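Local coordinates for putative major capsid protein (Cafeteriavirus-dependent mavirus, PDB 6G44) that probably builds the icosahedral shell of the virophage, its double jelly-roll subunits joining in threes as capsid building blocks, at residues S49-N54 against F264-L269; G355-E360 against L373-L378; G396-G401 against K416-G421. One frame throughout, in Å; residues are numbered along the deposited sequence. Where two conformers were deposited one is given.

Interaction 1: S49-N54 against F264-L269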
loop_
_atom_site.group_PDB
_atom_site.type_symbol
_atom_site.label_atom_id
_atom_site.label_comp_id
_atom_site.label_asym_id
_atom_site.label_seq_id
_atom_site.Cartn_x
_atom_site.Cartn_y
_atom_site.Cartn_z
ATOM N N SER C 49 -29.098 9.791 -29.878
ATOM C CA SER C 49 -30.501 9.605 -29.552
ATOM C C SER C 49 -30.687 9.283 -28.084
ATOM O O SER C 49 -29.716 8.912 -27.414
ATOM C CB SER C 49 -31.063 8.495 -30.422
ATOM O OG SER C 49 -30.424 7.270 -30.173
ATOM N N ASP C 50 -31.913 9.424 -27.578
ATOM C CA ASP C 50 -32.187 9.166 -26.173
ATOM C C ASP C 50 -31.730 7.757 -25.845
ATOM O O ASP C 50 -32.013 6.803 -26.579
ATOM C CB ASP C 50 -33.673 9.310 -25.796
ATOM C CG ASP C 50 -34.198 10.721 -25.922
ATOM O OD1 ASP C 50 -33.411 11.676 -26.091
ATOM O OD2 ASP C 50 -35.441 10.880 -25.836
ATOM N N ALA C 51 -31.040 7.615 -24.714
ATOM C CA ALA C 51 -30.465 6.350 -24.323
ATOM C C ALA C 51 -31.541 5.271 -24.148
ATOM O O ALA C 51 -32.637 5.595 -23.723
ATOM C CB ALA C 51 -29.721 6.511 -22.993
ATOM N N PRO C 52 -31.191 4.013 -24.416
ATOM C CA PRO C 52 -32.195 2.955 -24.203
ATOM C C PRO C 52 -32.556 2.906 -22.733
ATOM O O PRO C 52 -31.666 2.834 -21.875
ATOM C CB PRO C 52 -31.505 1.688 -24.658
ATOM C CG PRO C 52 -30.051 2.019 -24.691
ATOM C CD PRO C 52 -29.921 3.472 -24.927
ATOM N N ASN C 53 -33.834 2.911 -22.409
ATOM C CA ASN C 53 -34.277 3.159 -21.047
ATOM C C ASN C 53 -33.845 2.061 -20.045
ATOM O O ASN C 53 -33.653 2.341 -18.856
ATOM C CB ASN C 53 -35.796 3.372 -20.994
ATOM C CG ASN C 53 -36.284 3.771 -19.637
ATOM O OD1 ASN C 53 -35.823 4.761 -19.051
ATOM N ND2 ASN C 53 -37.244 3.011 -19.114
ATOM N N ASN C 54 -33.689 0.833 -20.532
ATOM C CA ASN C 54 -33.239 -0.283 -19.689
ATOM C C ASN C 54 -31.760 -0.631 -19.893
ATOM O O ASN C 54 -31.305 -1.703 -19.462
ATOM C CB ASN C 54 -34.105 -1.525 -19.895
ATOM C CG ASN C 54 -33.872 -2.190 -21.210
ATOM O OD1 ASN C 54 -33.263 -1.632 -22.120
ATOM N ND2 ASN C 54 -34.363 -3.434 -21.317
ATOM N N PHE C 264 -32.250 4.674 -17.511
ATOM C CA PHE C 264 -30.830 4.645 -17.951
ATOM C C PHE C 264 -30.441 5.877 -18.762
ATOM O O PHE C 264 -31.143 6.278 -19.694
ATOM C CB PHE C 264 -30.530 3.375 -18.712
ATOM C CG PHE C 264 -29.096 3.238 -19.112
ATOM C CD1 PHE C 264 -28.192 2.699 -18.220
ATOM C CD2 PHE C 264 -28.655 3.644 -20.339
ATOM C CE1 PHE C 264 -26.854 2.565 -18.580
ATOM C CE2 PHE C 264 -27.321 3.515 -20.706
ATOM C CZ PHE C 264 -26.418 2.995 -19.803
ATOM N N LYS C 265 -29.328 6.502 -18.356
ATOM C CA LYS C 265 -28.722 7.600 -19.076
ATOM C C LYS C 265 -27.220 7.355 -19.164
ATOM O O LYS C 265 -26.643 6.700 -18.287
ATOM C CB LYS C 265 -28.964 8.917 -18.361
ATOM C CG LYS C 265 -30.435 9.306 -18.259
ATOM C CD LYS C 265 -31.011 9.662 -19.611
ATOM C CE LYS C 265 -32.462 10.136 -19.534
ATOM N NZ LYS C 265 -33.045 10.205 -20.917
ATOM N N ILE C 266 -26.613 7.854 -20.229
ATOM C CA ILE C 266 -25.180 7.723 -20.449
ATOM C C ILE C 266 -24.650 8.947 -21.171
ATOM O O ILE C 266 -25.284 9.446 -22.117
ATOM C CB ILE C 266 -24.836 6.413 -21.181
ATOM C CG1 ILE C 266 -23.303 6.177 -21.244
ATOM C CG2 ILE C 266 -25.474 6.363 -22.562
ATOM C CD1 ILE C 266 -22.920 4.840 -21.825
ATOM N N ASN C 267 -23.523 9.474 -20.682
ATOM C CA ASN C 267 -22.793 10.557 -21.342
ATOM C C ASN C 267 -21.323 10.171 -21.446
ATOM O O ASN C 267 -20.840 9.398 -20.623
ATOM C CB ASN C 267 -22.930 11.846 -20.532
ATOM C CG ASN C 267 -24.353 12.377 -20.495
ATOM O OD1 ASN C 267 -25.175 12.045 -21.344
ATOM N ND2 ASN C 267 -24.635 13.246 -19.544
ATOM N N MET C 268 -20.636 10.713 -22.443
ATOM C CA MET C 268 -19.178 10.569 -22.581
ATOM C C MET C 268 -18.548 11.846 -22.111
ATOM O O MET C 268 -18.908 12.918 -22.591
ATOM C CB MET C 268 -18.769 10.248 -24.002
ATOM C CG MET C 268 -17.260 10.105 -24.156
ATOM S SD MET C 268 -16.773 9.262 -25.668
ATOM C CE MET C 268 -17.309 10.453 -26.886
ATOM N N LEU C 269 -17.623 11.749 -21.148
ATOM C CA LEU C 269 -16.988 12.892 -20.529
ATOM C C LEU C 269 -15.525 12.901 -20.898
ATOM O O LEU C 269 -14.834 11.879 -20.693
ATOM C CB LEU C 269 -17.118 12.841 -19.017
ATOM C CG LEU C 269 -18.445 13.278 -18.390
ATOM C CD1 LEU C 269 -19.682 12.584 -18.949
ATOM C CD2 LEU C 269 -18.429 13.128 -16.888
HETATM O O HOH W 1 -33.633 7.654 -22.385
HETATM O O HOH W 2 -33.834 6.691 -19.787
#

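Interaction 2: G355-E360 against L373-L378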
loop_
_atom_site.group_PDB
_atom_site.type_symbol
_atom_site.label_atom_id
_atom_site.label_comp_id
_atom_site.label_asym_id
_atom_site.label_seq_id
_atom_site.Cartn_x
_atom_site.Cartn_y
_atom_site.Cartn_z
ATOM N N GLY C 355 -10.042 -23.974 -11.472
ATOM C CA GLY C 355 -8.687 -23.938 -10.888
ATOM C C GLY C 355 -7.763 -24.725 -11.796
ATOM O O GLY C 355 -7.919 -25.951 -11.906
ATOM N N ILE C 356 -6.812 -24.065 -12.446
ATOM C CA ILE C 356 -5.904 -24.757 -13.353
ATOM C C ILE C 356 -4.752 -25.338 -12.522
ATOM O O ILE C 356 -4.047 -24.610 -11.830
ATOM C CB ILE C 356 -5.376 -23.840 -14.468
ATOM C CG1 ILE C 356 -6.553 -23.314 -15.303
ATOM C CG2 ILE C 356 -4.344 -24.579 -15.334
ATOM C CD1 ILE C 356 -6.180 -22.285 -16.328
ATOM N N ILE C 357 -4.550 -26.647 -12.646
ATOM C CA ILE C 357 -3.523 -27.378 -11.892
ATOM C C ILE C 357 -2.387 -27.873 -12.783
ATOM O O ILE C 357 -1.352 -28.297 -12.266
ATOM C CB ILE C 357 -4.128 -28.567 -11.087
ATOM C CG1 ILE C 357 -4.718 -29.626 -12.015
ATOM C CG2 ILE C 357 -5.178 -28.064 -10.089
ATOM C CD1 ILE C 357 -5.040 -30.929 -11.303
ATOM N N GLY C 358 -2.562 -27.794 -14.108
ATOM C CA GLY C 358 -1.526 -28.186 -15.043
ATOM C C GLY C 358 -1.691 -27.489 -16.369
ATOM O O GLY C 358 -2.804 -27.155 -16.761
ATOM N N LEU C 359 -0.560 -27.224 -17.010
ATOM C CA LEU C 359 -0.520 -26.571 -18.295
ATOM C C LEU C 359 0.555 -27.216 -19.141
ATOM O O LEU C 359 1.652 -27.437 -18.648
ATOM C CB LEU C 359 -0.228 -25.077 -18.079
ATOM C CG LEU C 359 -0.493 -24.127 -19.219
ATOM C CD1 LEU C 359 -1.961 -24.118 -19.627
ATOM C CD2 LEU C 359 -0.044 -22.732 -18.806
ATOM N N GLU C 360 0.234 -27.543 -20.392
ATOM C CA GLU C 360 1.244 -27.995 -21.352
ATOM C C GLU C 360 1.055 -27.230 -22.656
ATOM O O GLU C 360 -0.052 -27.154 -23.175
ATOM C CB GLU C 360 1.151 -29.510 -21.581
ATOM C CG GLU C 360 1.406 -30.306 -20.303
ATOM C CD GLU C 360 1.538 -31.811 -20.505
ATOM O OE1 GLU C 360 1.472 -32.536 -19.470
ATOM O OE2 GLU C 360 1.721 -32.269 -21.652
ATOM N N LEU C 373 5.437 -28.276 -14.263
ATOM C CA LEU C 373 4.928 -27.281 -13.299
ATOM C C LEU C 373 3.676 -27.732 -12.592
ATOM O O LEU C 373 2.787 -28.312 -13.210
ATOM C CB LEU C 373 4.601 -25.965 -14.009
ATOM C CG LEU C 373 5.783 -25.275 -14.690
ATOM C CD1 LEU C 373 5.324 -23.913 -15.205
ATOM C CD2 LEU C 373 7.033 -25.138 -13.797
ATOM N N GLU C 374 3.605 -27.452 -11.300
ATOM C CA GLU C 374 2.406 -27.695 -10.520
ATOM C C GLU C 374 1.740 -26.334 -10.242
ATOM O O GLU C 374 2.228 -25.292 -10.686
ATOM C CB GLU C 374 2.681 -28.542 -9.263
ATOM C CG GLU C 374 4.066 -28.477 -8.617
ATOM C CD GLU C 374 4.396 -27.153 -7.949
ATOM O OE1 GLU C 374 3.648 -26.173 -8.112
ATOM O OE2 GLU C 374 5.434 -27.081 -7.243
ATOM N N GLN C 375 0.648 -26.353 -9.514
ATOM C CA GLN C 375 -0.213 -25.175 -9.420
ATOM C C GLN C 375 0.493 -23.968 -8.807
ATOM O O GLN C 375 0.326 -22.827 -9.293
ATOM C CB GLN C 375 -1.509 -25.504 -8.669
ATOM C CG GLN C 375 -2.557 -24.427 -8.806
ATOM C CD GLN C 375 -3.888 -24.854 -8.236
ATOM O OE1 GLN C 375 -3.989 -25.334 -7.107
ATOM N NE2 GLN C 375 -4.925 -24.642 -9.015
ATOM N N GLN C 376 1.285 -24.173 -7.768
ATOM C CA GLN C 376 2.029 -23.077 -7.138
ATOM C C GLN C 376 3.013 -22.445 -8.130
ATOM O O GLN C 376 3.125 -21.227 -8.196
ATOM C CB GLN C 376 2.773 -23.552 -5.899
ATOM C CG GLN C 376 3.411 -22.408 -5.120
ATOM C CD GLN C 376 2.385 -21.461 -4.473
ATOM O OE1 GLN C 376 2.520 -20.228 -4.527
ATOM N NE2 GLN C 376 1.373 -22.022 -3.878
ATOM N N GLN C 377 3.679 -23.266 -8.941
ATOM C CA GLN C 377 4.588 -22.727 -9.944
ATOM C C GLN C 377 3.828 -22.006 -11.029
ATOM O O GLN C 377 4.318 -21.017 -11.565
ATOM C CB GLN C 377 5.441 -23.842 -10.529
ATOM C CG GLN C 377 6.422 -24.433 -9.531
ATOM C CD GLN C 377 7.004 -25.762 -10.002
ATOM O OE1 GLN C 377 6.263 -26.699 -10.281
ATOM N NE2 GLN C 377 8.342 -25.835 -10.115
ATOM N N LEU C 378 2.659 -22.509 -11.412
ATOM C CA LEU C 378 1.811 -21.795 -12.395
ATOM C C LEU C 378 1.393 -20.413 -11.863
ATOM O O LEU C 378 1.343 -19.429 -12.610
ATOM C CB LEU C 378 0.603 -22.631 -12.775
ATOM C CG LEU C 378 0.939 -23.908 -13.577
ATOM C CD1 LEU C 378 -0.341 -24.708 -13.730
ATOM C CD2 LEU C 378 1.594 -23.626 -14.904
HETATM O O HOH W 3 -0.728 -28.940 -9.529
HETATM O O HOH W 4 0.528 -30.243 -12.769
HETATM O O HOH W 5 1.777 -28.368 -15.801
#

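Interaction 3: G396-G401 against K416-G421. With SO4 (sulfate ion), chain P.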
loop_
_atom_site.group_PDB
_atom_site.type_symbol
_atom_site.label_atom_id
_atom_site.label_comp_id
_atom_site.label_asym_id
_atom_site.label_seq_id
_atom_site.Cartn_x
_atom_site.Cartn_y
_atom_site.Cartn_z
ATOM N N GLY C 396 -8.501 -21.928 -7.059
ATOM C CA GLY C 396 -9.837 -22.554 -7.114
ATOM C C GLY C 396 -10.055 -23.592 -6.007
ATOM O O GLY C 396 -10.989 -24.357 -6.074
ATOM N N ALA C 397 -9.202 -23.592 -4.979
ATOM C CA ALA C 397 -9.332 -24.545 -3.869
ATOM C C ALA C 397 -10.514 -24.220 -2.979
ATOM O O ALA C 397 -11.048 -23.110 -3.003
ATOM C CB ALA C 397 -8.036 -24.606 -3.068
ATOM N N LEU C 398 -10.916 -25.207 -2.171
ATOM C CA LEU C 398 -11.900 -25.016 -1.126
ATOM C C LEU C 398 -11.381 -24.027 -0.083
ATOM O O LEU C 398 -10.333 -24.270 0.548
ATOM C CB LEU C 398 -12.188 -26.360 -0.452
ATOM C CG LEU C 398 -13.168 -26.315 0.721
ATOM C CD1 LEU C 398 -14.578 -25.931 0.286
ATOM C CD2 LEU C 398 -13.130 -27.635 1.489
ATOM N N ALA C 399 -12.054 -22.886 0.027
ATOM C CA ALA C 399 -11.600 -21.765 0.853
ATOM C C ALA C 399 -12.081 -21.780 2.297
ATOM O O ALA C 399 -11.485 -21.101 3.147
ATOM C CB ALA C 399 -12.012 -20.457 0.191
ATOM N N ASN C 400 -13.161 -22.500 2.583
ATOM C CA ASN C 400 -13.768 -22.504 3.921
ATOM C C ASN C 400 -13.878 -23.916 4.489
ATOM O O ASN C 400 -14.961 -24.391 4.853
ATOM C CB ASN C 400 -15.139 -21.778 3.915
ATOM C CG ASN C 400 -16.170 -22.460 3.056
ATOM O OD1 ASN C 400 -15.840 -23.198 2.131
ATOM N ND2 ASN C 400 -17.448 -22.178 3.339
ATOM N N GLY C 401 -12.733 -24.589 4.586
ATOM C CA GLY C 401 -12.683 -25.990 4.968
ATOM C C GLY C 401 -13.246 -26.315 6.334
ATOM O O GLY C 401 -13.820 -27.373 6.492
ATOM N N LYS C 416 -23.652 -27.005 -0.466
ATOM C CA LYS C 416 -24.304 -25.689 -0.523
ATOM C C LYS C 416 -23.478 -24.608 0.190
ATOM O O LYS C 416 -23.498 -23.447 -0.221
ATOM C CB LYS C 416 -25.711 -25.780 0.093
ATOM C CG LYS C 416 -26.541 -24.505 0.043
ATOM C CD LYS C 416 -28.002 -24.745 0.453
ATOM C CE LYS C 416 -28.162 -25.264 1.882
ATOM N NZ LYS C 416 -27.528 -24.390 2.914
ATOM N N GLU C 417 -22.779 -24.992 1.248
ATOM C CA GLU C 417 -22.002 -24.046 2.050
ATOM C C GLU C 417 -20.559 -23.871 1.591
ATOM O O GLU C 417 -19.907 -22.932 2.043
ATOM C CB GLU C 417 -22.045 -24.458 3.513
ATOM C CG GLU C 417 -23.482 -24.380 4.054
ATOM C CD GLU C 417 -23.606 -24.642 5.532
ATOM O OE1 GLU C 417 -22.623 -24.427 6.270
ATOM O OE2 GLU C 417 -24.707 -25.067 5.955
ATOM N N ALA C 418 -20.075 -24.733 0.705
ATOM C CA ALA C 418 -18.669 -24.673 0.287
ATOM C C ALA C 418 -18.429 -23.431 -0.568
ATOM O O ALA C 418 -19.261 -23.048 -1.418
ATOM C CB ALA C 418 -18.302 -25.908 -0.502
ATOM N N ILE C 419 -17.270 -22.823 -0.339
ATOM C CA ILE C 419 -16.786 -21.675 -1.099
ATOM C C ILE C 419 -15.440 -22.023 -1.702
ATOM O O ILE C 419 -14.595 -22.602 -1.014
ATOM C CB ILE C 419 -16.655 -20.447 -0.191
ATOM C CG1 ILE C 419 -18.035 -20.052 0.336
ATOM C CG2 ILE C 419 -16.054 -19.257 -0.961
ATOM C CD1 ILE C 419 -18.030 -19.024 1.414
ATOM N N PHE C 420 -15.250 -21.633 -2.956
ATOM C CA PHE C 420 -14.022 -21.898 -3.723
ATOM C C PHE C 420 -13.360 -20.634 -4.197
ATOM O O PHE C 420 -14.011 -19.589 -4.377
ATOM C CB PHE C 420 -14.295 -22.827 -4.911
ATOM C CG PHE C 420 -14.789 -24.175 -4.485
ATOM C CD1 PHE C 420 -16.146 -24.403 -4.268
ATOM C CD2 PHE C 420 -13.899 -25.212 -4.286
ATOM C CE1 PHE C 420 -16.586 -25.635 -3.825
ATOM C CE2 PHE C 420 -14.338 -26.449 -3.840
ATOM C CZ PHE C 420 -15.680 -26.660 -3.618
ATOM N N GLY C 421 -12.056 -20.720 -4.422
ATOM C CA GLY C 421 -11.383 -19.632 -5.118
ATOM C C GLY C 421 -12.027 -19.365 -6.461
ATOM O O GLY C 421 -12.548 -20.285 -7.120
HETATM S S SO4 P . -17.080 -19.015 5.759
HETATM O O1 SO4 P . -18.015 -19.952 5.111
HETATM O O2 SO4 P . -16.158 -19.749 6.668
HETATM O O3 SO4 P . -16.284 -18.251 4.760
HETATM O O4 SO4 P . -17.940 -18.048 6.508
#

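Interaction 1: S49-N54 against F264-L269
Phe-264 opens the strand segment 264-269 and packs against the loop 49-54. Its backbone N donates to Asn-53 O at 3.0 Å, with an N-H...O angle of 161°. The side chain leaves the backbone toward the loop. CB lies 3.4 Å from Pro-52 O and is also close to Asn-53 O. CG is anti to the backbone N (chi1 -176°), which turns the ring away from the loop, leaving CD2 on the loop side. CG stays near Pro-52 O, and CD2 is closer to that oxygen, at 3.5 Å. CD2 also meets Ala-51 CB at 4.0 Å. Both partners come at the ring obliquely. The far end, out to CZ, leads inward. Beyond the two segments the ring meets Phe-236 and touches Val-77 and Ile-59, so it belongs to the interior of the N-terminal jelly roll. Ala-51 CB points at the strand and also reaches Ile-266 CG2, at 4.3 Å. Two waters bridge the segments. One molecule donates to Ala-51 O and accepts from Lys-265 NZ. A second donates to both Asn-53 OD1 and Phe-264 O. Asn-53 OD1 also accepts from Gly-263 N, so this side chain grips the strand just ahead of Phe-264. The contact thus has one direct backbone bond, a small apolar patch beside it and two water bridges. This chemistry implies a surface loop anchored mainly at Phe-264, with solvent filling in where the backbones do not pair.

Interaction 2: G355-E360 against L373-L378
Gln-375 reaches from the first turn of its helix to the strand 355-360. Its NE2 donates to Ile-356 O at 2.9 Å. The bond is bent, 144° at the hydrogen, and the nitrogen sits above the carbonyl plane. CG is anti to the backbone N (chi1 -167°) and the chain runs on extended, which carries the amide across to Ile-356 O. Ile-357 CG2 lies against this amide, 3.6 Å from NE2. Leu-378, one turn later, points at the strand. Its CD1 rests near Gly-358 N, at 3.8 Å, and its CD2 meets Leu-359 CB at 3.9 Å. Ile-357 and Gly-358 both face Thr-455 in a classic beta bulge on the strand 355-363. Ile-357 O takes two water protons. One water also accepts from Gln-375 N, and the other also donates to Leu-373 O. A third water links Leu-359 N to Leu-373 O. The helix start is set by a capping box. Gln-377 N donates to Glu-374 OE1 at 3.0 Å, and Glu-374 N donates to Gln-377 OE1 at 2.9 Å. Further out, Gln-375 NE2 also donates to Ser-395 O, so two carbonyls fix the amide. Phe-394 and Ile-426 pack on Leu-378. Glu-374 OE2 makes a long, weak ion pair with Arg-76 of the third subunit, while Leu-373 and Gln-377 pack on Phe-42 of that subunit.

Interaction 3: G396-G401 against K416-G421
Asn-400 holds the segment 416-421 with both ends of its amide. OD1 accepts from Ile-419 N at 2.9 Å, and this donor stands above the carbonyl plane of the amide. ND2 donates to Glu-417 O, also at 2.9 Å, with the acceptor close to the amide plane. Its second proton goes to O1 of a bound sulfate, so both N-H groups of the amide are used. CG lies between the backbone N and the carbonyl carbon (chi1 64°), which turns the amide toward segment 416-421. Ile-419 lies alongside it, with CG1 and CD1 near ND2. The main chains pair as well. Ala-399 N donates to Ile-419 O at 2.8 Å, and Gly-421 N donates to Ala-397 O at 3.0 Å. These two bonds flank a single beta bridge between Leu-398 and Phe-420, within loops of the C-terminal jelly roll. Ala-397 O also takes a CA-H...O contact from Phe-420. Gly-396, with positive phi just after the helix 391-394, makes another from its CA to Gly-421 O, at 3.5 Å. Gly-396 O lies at the edge of the Phe-420 ring, 3.5 Å from CD2, and also accepts from Arg-316 NH1. Leu-398 CD1 lies over one face of that ring, offset toward the rim, and touches Ala-418 CB at 3.8 Å. Phe-420 N points away from segment 396-401 and donates to Asn-152 OD1. Ala-418 O accepts from Lys-153 NZ. Gly-401 N donates to the hydroxyl of Tyr-184 of the third subunit. The sulfate, probably from the crystallisation liquor, is also held by Thr-167 and Lys-93 of the third subunit, and by Lys-155 and Thr-403 of this chain.

Overall arrangement
From the N terminus, the chain first passes the loop 49-54. Interaction 1 closes some 210 residues later, when strand 258-273 of the N-terminal jelly roll returns beside that loop. The other two contacts are local and lie in the C-terminal jelly roll. Interaction 2 joins strand 355-363 to helix 375-384 across a short excursion through strand 366-369. Interaction 3 follows, closing the short helical excursion through 401-405 and 411-417. The three follow in series; none crosses or encloses another. Interactions 2 and 3 have centres about 19 Å apart, and both touch the third subunit. Interaction 1 lies on the far side of the chain's centre from interaction 2, with their centres about 44 Å apart.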